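Local coordinates for protein alpha-fucosidase (Bifidobacterium bifidum, PDB 2EAB) that probably hydrolyses alpha-1,2-linked L-fucose from glycans, this chain being the glycoside hydrolase family 95 catalytic portion of a much longer, membrane-associated enzyme, at residues A733-Y742 with L802-A810; L528-S539 with M586-K597. All blocks are in the same frame, centred on the assembly; numbering follows the deposited sequence.

Interaction 1. Residues A733-Y742 with L802-A810; sequences ARTGDGNTTY and LPALPDAWA. With EDO (1,2-ethanediol), chain G.
Y742 lays one ring face against the methyl of A808, a CH-pi contact with CB 4.0 Å from the ring centroid and 21° off its normal. A808 belongs to a type I beta turn, P806 to W809, in the loop between strands 799-801 and 812-819; this loop packs on the start of helix 738-751 of the catalytic domain. With CG anti to the backbone N (chi1 172°), Y742 reaches out over the beta turn: its CB meets P806 CB at 3.5 Å, its ring meets W809 at an oblique 72°, and E372 bonds both its OH and W809 NE1, tying the two aromatics to one carboxylate. D737 caps the helix, its OD1 accepting from T740 N at 3.0 Å. Beside the cap G738 comes so close that its CA lies 3.2 Å from A804 O. A water bridges the two segments by donating to N739 OD1 and accepting from A808 N. At the solvent side N739 and D807 are joined by two hydrogen bonds: D807 N gives a nearly straight one to N739 OD1 (2.9 Å), while N739 ND2 meets D807 OD2 from above the carboxylate plane at 3.0 Å.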
loop_
_atom_site.group_PDB
_atom_site.type_symbol
_atom_site.label_atom_id
_atom_site.label_comp_id
_atom_site.label_asym_id
_atom_site.label_seq_id
_atom_site.Cartn_x
_atom_site.Cartn_y
_atom_site.Cartn_z
ATOM N N ALA A 733 15.723 3.820 7.827
ATOM C CA ALA A 733 16.095 4.899 6.903
ATOM C C ALA A 733 15.969 6.266 7.579
ATOM O O ALA A 733 16.828 7.135 7.410
ATOM C CB ALA A 733 15.259 4.853 5.639
ATOM N N ARG A 734 14.906 6.452 8.359
ATOM C CA ARG A 734 14.655 7.717 9.041
ATOM C C ARG A 734 15.719 8.056 10.089
ATOM O O ARG A 734 15.862 9.220 10.461
ATOM C CB ARG A 734 13.267 7.695 9.691
ATOM C CG ARG A 734 12.099 7.700 8.692
ATOM C CD ARG A 734 11.964 9.050 7.980
ATOM N NE ARG A 734 10.754 9.210 7.166
ATOM C CZ ARG A 734 9.546 9.481 7.657
ATOM N NH1 ARG A 734 9.357 9.561 8.970
ATOM N NH2 ARG A 734 8.518 9.654 6.835
ATOM N N THR A 735 16.453 7.049 10.566
ATOM C CA THR A 735 17.531 7.267 11.538
ATOM C C THR A 735 18.800 7.840 10.907
ATOM O O THR A 735 19.687 8.306 11.627
ATOM C CB THR A 735 17.960 5.966 12.270
ATOM O OG1 THR A 735 18.689 5.124 11.369
ATOM C CG2 THR A 735 16.775 5.214 12.846
ATOM N N GLY A 736 18.909 7.755 9.584
ATOM C CA GLY A 736 20.132 8.146 8.889
ATOM C C GLY A 736 21.168 7.039 8.754
ATOM O O GLY A 736 22.194 7.231 8.096
ATOM N N ASP A 737 20.911 5.883 9.366
ATOM C CA ASP A 737 21.842 4.755 9.286
ATOM C C ASP A 737 21.571 3.966 8.004
ATOM O O ASP A 737 20.832 2.974 8.007
ATOM C CB ASP A 737 21.721 3.867 10.533
ATOM C CG ASP A 737 22.751 2.740 10.575
ATOM O OD1 ASP A 737 23.437 2.486 9.564
ATOM O OD2 ASP A 737 22.849 2.087 11.638
ATOM N N GLY A 738 22.182 4.417 6.912
ATOM C CA GLY A 738 22.024 3.775 5.614
ATOM C C GLY A 738 22.589 2.370 5.555
ATOM O O GLY A 738 22.080 1.535 4.817
ATOM N N ASN A 739 23.645 2.103 6.320
ATOM C CA ASN A 739 24.239 0.768 6.332
ATOM C C ASN A 739 23.295 -0.284 6.908
ATOM O O ASN A 739 23.085 -1.327 6.295
ATOM C CB ASN A 739 25.579 0.778 7.066
ATOM C CG ASN A 739 26.651 1.529 6.300
ATOM O OD1 ASN A 739 26.587 1.655 5.078
ATOM N ND2 ASN A 739 27.648 2.032 7.019
ATOM N N THR A 740 22.712 0.003 8.068
ATOM C CA THR A 740 21.750 -0.918 8.663
ATOM C C THR A 740 20.512 -1.044 7.775
ATOM O O THR A 740 19.990 -2.145 7.584
ATOM C CB THR A 740 21.374 -0.506 10.097
ATOM O OG1 THR A 740 22.566 -0.467 10.888
ATOM C CG2 THR A 740 20.414 -1.510 10.718
ATOM N N THR A 741 20.053 0.079 7.220
ATOM C CA THR A 741 18.894 0.077 6.327
ATOM C C THR A 741 19.147 -0.828 5.128
ATOM O O THR A 741 18.306 -1.667 4.783
ATOM C CB THR A 741 18.536 1.495 5.842
ATOM O OG1 THR A 741 18.348 2.352 6.969
ATOM C CG2 THR A 741 17.247 1.472 5.040
ATOM N N TYR A 742 20.309 -0.658 4.499
ATOM C CA TYR A 742 20.681 -1.490 3.367
ATOM C C TYR A 742 20.758 -2.973 3.738
ATOM O O TYR A 742 20.325 -3.836 2.975
ATOM C CB TYR A 742 22.006 -1.036 2.742
ATOM C CG TYR A 742 22.471 -2.006 1.697
ATOM C CD1 TYR A 742 21.825 -2.087 0.467
ATOM C CD2 TYR A 742 23.508 -2.895 1.961
ATOM C CE1 TYR A 742 22.217 -3.008 -0.490
ATOM C CE2 TYR A 742 23.913 -3.820 1.010
ATOM C CZ TYR A 742 23.260 -3.875 -0.210
ATOM O OH TYR A 742 23.645 -4.794 -1.152
ATOM N N LEU A 802 19.939 12.525 0.200
ATOM C CA LEU A 802 20.783 11.396 0.611
ATOM C C LEU A 802 20.927 11.268 2.134
ATOM O O LEU A 802 22.038 11.260 2.662
ATOM C CB LEU A 802 22.150 11.456 -0.089
ATOM C CG LEU A 802 22.097 11.393 -1.619
ATOM C CD1 LEU A 802 23.473 11.650 -2.212
ATOM C CD2 LEU A 802 21.532 10.063 -2.123
ATOM N N PRO A 803 19.790 11.183 2.849
ATOM C CA PRO A 803 19.802 11.133 4.313
ATOM C C PRO A 803 20.287 9.814 4.919
ATOM O O PRO A 803 20.688 9.792 6.077
ATOM C CB PRO A 803 18.334 11.359 4.673
ATOM C CG PRO A 803 17.595 10.792 3.502
ATOM C CD PRO A 803 18.417 11.165 2.313
ATOM N N ALA A 804 20.232 8.727 4.158
ATOM C CA ALA A 804 20.642 7.417 4.667
ATOM C C ALA A 804 21.220 6.584 3.530
ATOM O O ALA A 804 20.735 5.497 3.205
ATOM C CB ALA A 804 19.478 6.706 5.361
ATOM N N LEU A 805 22.279 7.122 2.932
ATOM C CA LEU A 805 22.929 6.494 1.798
ATOM C C LEU A 805 23.846 5.373 2.281
ATOM O O LEU A 805 24.746 5.612 3.087
ATOM C CB LEU A 805 23.734 7.529 1.015
ATOM C CG LEU A 805 24.540 7.019 -0.181
ATOM C CD1 LEU A 805 23.623 6.601 -1.318
ATOM C CD2 LEU A 805 25.517 8.085 -0.635
ATOM N N PRO A 806 23.612 4.138 1.803
ATOM C CA PRO A 806 24.474 3.034 2.216
ATOM C C PRO A 806 25.875 3.157 1.638
ATOM O O PRO A 806 26.037 3.582 0.492
ATOM C CB PRO A 806 23.789 1.802 1.606
ATOM C CG PRO A 806 22.419 2.245 1.225
ATOM C CD PRO A 806 22.548 3.687 0.890
ATOM N N ASP A 807 26.876 2.766 2.421
ATOM C CA ASP A 807 28.250 2.705 1.922
ATOM C C ASP A 807 28.368 1.736 0.740
ATOM O O ASP A 807 29.257 1.886 -0.102
ATOM C CB ASP A 807 29.226 2.308 3.036
ATOM C CG ASP A 807 29.325 3.350 4.143
ATOM O OD1 ASP A 807 28.899 4.509 3.946
ATOM O OD2 ASP A 807 29.841 3.005 5.228
ATOM N N ALA A 808 27.460 0.761 0.674
ATOM C CA ALA A 808 27.407 -0.206 -0.425
ATOM C C ALA A 808 27.131 0.449 -1.783
ATOM O O ALA A 808 27.475 -0.111 -2.829
ATOM C CB ALA A 808 26.363 -1.280 -0.135
ATOM N N TRP A 809 26.501 1.623 -1.765
ATOM C CA TRP A 809 26.205 2.362 -2.987
ATOM C C TRP A 809 27.088 3.610 -3.046
ATOM O O TRP A 809 26.626 4.726 -2.807
ATOM C CB TRP A 809 24.721 2.748 -3.056
ATOM C CG TRP A 809 23.735 1.605 -2.954
ATOM C CD1 TRP A 809 23.980 0.267 -3.132
ATOM C CD2 TRP A 809 22.334 1.723 -2.699
ATOM N NE1 TRP A 809 22.816 -0.455 -2.976
ATOM C CE2 TRP A 809 21.791 0.416 -2.712
ATOM C CE3 TRP A 809 21.481 2.808 -2.461
ATOM C CZ2 TRP A 809 20.432 0.168 -2.488
ATOM C CZ3 TRP A 809 20.134 2.561 -2.235
ATOM C CH2 TRP A 809 19.623 1.250 -2.252
ATOM N N ALA A 810 28.365 3.408 -3.369
ATOM C CA ALA A 810 29.360 4.484 -3.341
ATOM C C ALA A 810 29.070 5.586 -4.357
ATOM O O ALA A 810 29.330 6.764 -4.108
ATOM C CB ALA A 810 30.760 3.917 -3.559
HETATM C C1 EDO G . 7.043 8.336 4.587
HETATM O O1 EDO G . 8.103 9.397 4.387
HETATM C C2 EDO G . 6.420 8.070 3.160
HETATM O O2 EDO G . 5.899 9.333 2.677
HETATM O O HOH W 1 23.608 9.269 6.960
HETATM O O HOH W 2 24.176 6.287 5.707
HETATM O O HOH W 3 26.125 -0.271 3.105
#

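Interaction 2. Residues L528-S539 with M586-K597; sequences LDRVYALLKEES and MLNDAIEAAKAK
K597, the last residue of 586-597, folds back over helix 525-546 and touches it along most of its length. Its CB leads to CG, 3.7 Å from L528 CD2; CD settles against the Y532 ring, 3.6 Å from CG of that ring; CE passes Y532 CD2; and NZ closes a salt bridge with D529 OD1 at 2.8 Å, arriving from above the carboxylate plane. Bends at chi3 (64°) and chi4 (58°) turn the amine to this aspartate. Deeper in this part of the catalytic domain, the axes of segments 528-539 and 586-596 approach to 9.2 Å and cross at -132°. L535 is a knob in the hole formed by M586, D589, A590 and A593, its CB 3.9 Å from A590 CB. Small alanines let the backbones come close, and A593 CB meets the edge of Y532, whose OH is bonded to D601. At the other end M586 SD abuts E538 CG, and S539 OG, though touching A590 CB at 3.4 Å, bonds back to L535 O within its own helix. D589 touches L535 with its CB alone; OD1 of its carboxylate, turned away, bonds a Tris molecule, probably from the crystallisation liquor, near E520 and D690, which bind calcium in another structure of this protein. The interface is therefore chiefly apolar, its one salt bridge lying at the more exposed end, where solvent would probably weaken the attraction.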
loop_
_atom_site.group_PDB
_atom_site.type_symbol
_atom_site.label_atom_id
_atom_site.label_comp_id
_atom_site.label_asym_id
_atom_site.label_seq_id
_atom_site.Cartn_x
_atom_site.Cartn_y
_atom_site.Cartn_z
ATOM N N LEU A 528 -6.737 19.430 -0.803
ATOM C CA LEU A 528 -6.798 20.081 0.500
ATOM C C LEU A 528 -8.208 20.047 1.086
ATOM O O LEU A 528 -8.386 19.719 2.257
ATOM C CB LEU A 528 -6.297 21.523 0.414
ATOM C CG LEU A 528 -6.388 22.382 1.677
ATOM C CD1 LEU A 528 -5.628 21.750 2.838
ATOM C CD2 LEU A 528 -5.840 23.763 1.369
ATOM N N ASP A 529 -9.208 20.396 0.280
ATOM C CA ASP A 529 -10.586 20.412 0.774
ATOM C C ASP A 529 -11.043 19.034 1.252
ATOM O O ASP A 529 -11.676 18.907 2.302
ATOM C CB ASP A 529 -11.546 20.949 -0.288
ATOM C CG ASP A 529 -11.459 22.461 -0.452
ATOM O OD1 ASP A 529 -10.711 23.121 0.306
ATOM O OD2 ASP A 529 -12.161 22.989 -1.343
ATOM N N ARG A 530 -10.692 18.003 0.488
ATOM C CA ARG A 530 -11.085 16.628 0.811
ATOM C C ARG A 530 -10.388 16.112 2.061
ATOM O O ARG A 530 -11.022 15.486 2.915
ATOM C CB ARG A 530 -10.808 15.698 -0.366
ATOM C CG ARG A 530 -11.698 15.969 -1.555
ATOM C CD ARG A 530 -11.220 15.226 -2.765
ATOM N NE ARG A 530 -11.509 13.795 -2.683
ATOM C CZ ARG A 530 -10.988 12.885 -3.502
ATOM N NH1 ARG A 530 -10.135 13.250 -4.450
ATOM N NH2 ARG A 530 -11.312 11.606 -3.375
ATOM N N VAL A 531 -9.090 16.370 2.181
ATOM C CA VAL A 531 -8.347 15.863 3.334
ATOM C C VAL A 531 -8.727 16.640 4.589
ATOM O O VAL A 531 -8.812 16.071 5.677
ATOM C CB VAL A 531 -6.805 15.813 3.107
ATOM C CG1 VAL A 531 -6.473 15.059 1.830
ATOM C CG2 VAL A 531 -6.185 17.203 3.066
ATOM N N TYR A 532 -8.972 17.939 4.441
ATOM C CA TYR A 532 -9.434 18.734 5.568
ATOM C C TYR A 532 -10.768 18.220 6.106
ATOM O O TYR A 532 -10.936 18.086 7.315
ATOM C CB TYR A 532 -9.539 20.226 5.226
ATOM C CG TYR A 532 -10.158 21.017 6.354
ATOM C CD1 TYR A 532 -9.456 21.240 7.535
ATOM C CD2 TYR A 532 -11.460 21.511 6.259
ATOM C CE1 TYR A 532 -10.022 21.938 8.592
ATOM C CE2 TYR A 532 -12.036 22.225 7.315
ATOM C CZ TYR A 532 -11.307 22.433 8.474
ATOM O OH TYR A 532 -11.848 23.125 9.530
ATOM N N ALA A 533 -11.719 17.957 5.212
ATOM C CA ALA A 533 -13.020 17.449 5.637
ATOM C C ALA A 533 -12.869 16.157 6.451
ATOM O O ALA A 533 -13.456 16.023 7.522
ATOM C CB ALA A 533 -13.947 17.248 4.438
ATOM N N LEU A 534 -12.060 15.226 5.956
ATOM C CA LEU A 534 -11.824 13.965 6.667
ATOM C C LEU A 534 -11.172 14.177 8.025
ATOM O O LEU A 534 -11.587 13.582 9.024
ATOM C CB LEU A 534 -10.965 13.025 5.826
ATOM C CG LEU A 534 -11.657 12.366 4.631
ATOM C CD1 LEU A 534 -10.637 11.811 3.651
ATOM C CD2 LEU A 534 -12.615 11.271 5.089
ATOM N N LEU A 535 -10.148 15.026 8.047
ATOM C CA LEU A 535 -9.398 15.286 9.273
ATOM C C LEU A 535 -10.225 16.030 10.305
ATOM O O LEU A 535 -10.096 15.771 11.496
ATOM C CB LEU A 535 -8.114 16.055 8.972
ATOM C CG LEU A 535 -6.991 15.213 8.364
ATOM C CD1 LEU A 535 -5.955 16.100 7.713
ATOM C CD2 LEU A 535 -6.348 14.321 9.421
ATOM N N LYS A 536 -11.061 16.952 9.838
ATOM C CA LYS A 536 -11.915 17.737 10.720
ATOM C C LYS A 536 -12.831 16.815 11.525
ATOM O O LYS A 536 -12.920 16.927 12.751
ATOM C CB LYS A 536 -12.745 18.718 9.895
ATOM C CG LYS A 536 -13.732 19.557 10.690
ATOM C CD LYS A 536 -14.554 20.437 9.752
ATOM C CE LYS A 536 -15.634 21.198 10.508
ATOM N NZ LYS A 536 -16.441 22.078 9.612
ATOM N N GLU A 537 -13.504 15.892 10.842
ATOM C CA GLU A 537 -14.457 15.030 11.521
ATOM C C GLU A 537 -13.772 13.976 12.397
ATOM O O GLU A 537 -14.266 13.683 13.479
ATOM C CB GLU A 537 -15.445 14.394 10.538
ATOM C CG GLU A 537 -16.418 13.429 11.191
ATOM C CD GLU A 537 -17.655 13.127 10.361
ATOM O OE1 GLU A 537 -17.928 13.813 9.346
ATOM O OE2 GLU A 537 -18.382 12.197 10.751
ATOM N N GLU A 538 -12.653 13.408 11.950
ATOM C CA GLU A 538 -11.958 12.440 12.800
ATOM C C GLU A 538 -11.309 13.105 14.018
ATOM O O GLU A 538 -11.255 12.514 15.097
ATOM C CB GLU A 538 -10.954 11.596 12.007
ATOM C CG GLU A 538 -10.423 10.377 12.777
ATOM C CD GLU A 538 -11.465 9.284 12.999
ATOM O OE1 GLU A 538 -12.592 9.417 12.457
ATOM O OE2 GLU A 538 -11.154 8.301 13.718
ATOM N N SER A 539 -10.822 14.335 13.854
ATOM C CA SER A 539 -10.283 15.085 14.988
ATOM C C SER A 539 -11.399 15.444 15.966
ATOM O O SER A 539 -11.225 15.312 17.178
ATOM C CB SER A 539 -9.524 16.332 14.527
ATOM O OG SER A 539 -8.398 15.963 13.754
ATOM N N MET A 586 -2.292 12.984 13.708
ATOM C CA MET A 586 -3.540 13.384 13.071
ATOM C C MET A 586 -3.881 14.833 13.398
ATOM O O MET A 586 -4.242 15.603 12.514
ATOM C CB MET A 586 -4.694 12.472 13.477
ATOM C CG MET A 586 -5.991 12.846 12.783
ATOM S SD MET A 586 -7.394 11.867 13.299
ATOM C CE MET A 586 -7.537 12.330 15.034
ATOM N N LEU A 587 -3.786 15.194 14.672
ATOM C CA LEU A 587 -4.076 16.570 15.069
ATOM C C LEU A 587 -3.088 17.544 14.433
ATOM O O LEU A 587 -3.467 18.644 14.031
ATOM C CB LEU A 587 -4.092 16.710 16.593
ATOM C CG LEU A 587 -5.221 15.966 17.318
ATOM C CD1 LEU A 587 -5.021 16.031 18.821
ATOM C CD2 LEU A 587 -6.601 16.507 16.932
ATOM N N ASN A 588 -1.831 17.123 14.333
ATOM C CA ASN A 588 -0.799 17.908 13.669
ATOM C C ASN A 588 -1.167 18.165 12.202
ATOM O O ASN A 588 -1.181 19.318 11.743
ATOM C CB ASN A 588 0.539 17.175 13.787
ATOM C CG ASN A 588 1.735 18.099 13.661
ATOM O OD1 ASN A 588 1.609 19.286 13.349
ATOM N ND2 ASN A 588 2.913 17.552 13.913
ATOM N N ASP A 589 -1.489 17.089 11.482
ATOM C CA ASP A 589 -1.931 17.189 10.091
ATOM C C ASP A 589 -3.204 18.027 9.956
ATOM O O ASP A 589 -3.313 18.846 9.033
ATOM C CB ASP A 589 -2.193 15.798 9.488
ATOM C CG ASP A 589 -0.921 15.002 9.177
ATOM O OD1 ASP A 589 0.200 15.523 9.310
ATOM O OD2 ASP A 589 -1.062 13.825 8.770
ATOM N N ALA A 590 -4.160 17.814 10.861
ATOM C CA ALA A 590 -5.424 18.548 10.833
ATOM C C ALA A 590 -5.213 20.050 11.008
ATOM O O ALA A 590 -5.826 20.852 10.303
ATOM C CB ALA A 590 -6.373 18.013 11.894
ATOM N N ILE A 591 -4.345 20.418 11.946
ATOM C CA ILE A 591 -3.991 21.818 12.167
ATOM C C ILE A 591 -3.357 22.412 10.912
ATOM O O ILE A 591 -3.692 23.530 10.510
ATOM C CB ILE A 591 -3.071 21.971 13.400
ATOM C CG1 ILE A 591 -3.876 21.731 14.682
ATOM C CG2 ILE A 591 -2.425 23.358 13.437
ATOM C CD1 ILE A 591 -3.037 21.439 15.910
ATOM N N GLU A 592 -2.466 21.657 10.278
ATOM C CA GLU A 592 -1.843 22.133 9.045
ATOM C C GLU A 592 -2.842 22.301 7.907
ATOM O O GLU A 592 -2.788 23.293 7.167
ATOM C CB GLU A 592 -0.672 21.242 8.637
ATOM C CG GLU A 592 0.496 21.328 9.602
ATOM C CD GLU A 592 0.936 22.766 9.822
ATOM O OE1 GLU A 592 1.295 23.439 8.826
ATOM O OE2 GLU A 592 0.900 23.238 10.976
ATOM N N ALA A 593 -3.775 21.358 7.791
ATOM C CA ALA A 593 -4.828 21.457 6.780
ATOM C C ALA A 593 -5.701 22.689 7.026
ATOM O O ALA A 593 -6.016 23.447 6.095
ATOM C CB ALA A 593 -5.673 20.191 6.761
ATOM N N ALA A 594 -6.073 22.893 8.286
ATOM C CA ALA A 594 -6.858 24.059 8.683
ATOM C C ALA A 594 -6.122 25.354 8.355
ATOM O O ALA A 594 -6.696 26.256 7.742
ATOM C CB ALA A 594 -7.191 23.999 10.163
ATOM N N LYS A 595 -4.850 25.429 8.737
ATOM C CA LYS A 595 -4.038 26.620 8.477
ATOM C C LYS A 595 -3.948 26.943 6.988
ATOM O O LYS A 595 -4.014 28.114 6.595
ATOM C CB LYS A 595 -2.645 26.463 9.080
ATOM C CG LYS A 595 -2.619 26.639 10.585
ATOM C CD LYS A 595 -1.223 26.478 11.155
ATOM C CE LYS A 595 -1.199 26.807 12.644
ATOM N NZ LYS A 595 -1.586 28.222 12.940
ATOM N N ALA A 596 -3.829 25.906 6.164
ATOM C CA ALA A 596 -3.730 26.073 4.715
ATOM C C ALA A 596 -5.004 26.672 4.120
ATOM O O ALA A 596 -4.980 27.248 3.029
ATOM C CB ALA A 596 -3.404 24.748 4.054
ATOM N N LYS A 597 -6.110 26.526 4.846
ATOM C CA LYS A 597 -7.401 27.080 4.440
ATOM C C LYS A 597 -7.741 28.388 5.158
ATOM O O LYS A 597 -8.800 28.973 4.918
ATOM C CB LYS A 597 -8.507 26.050 4.682
ATOM C CG LYS A 597 -8.433 24.848 3.758
ATOM C CD LYS A 597 -9.462 23.787 4.105
ATOM C CE LYS A 597 -10.900 24.270 3.919
ATOM N NZ LYS A 597 -11.204 24.735 2.535
#

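Interaction 2 is a buried helix-helix interface wholly within the catalytic domain, held mostly by interlocking aliphatic side chains and a single ion pair at its more exposed end. Interaction 1 is only partly buried and joins different elements: a helix start of the catalytic domain and an irregular loop of the family 95 C-terminal region. There the helix start meets the loop through aromatic packing, an amide-carboxylate pair and bridging water. Its buried area is smaller, 448 against 664 Å². The two share no helix or strand; the centres of interactions 1 and 2 lie about 33 Å apart, and the nearest atoms of interactions 1 and 2 about 10 Å apart.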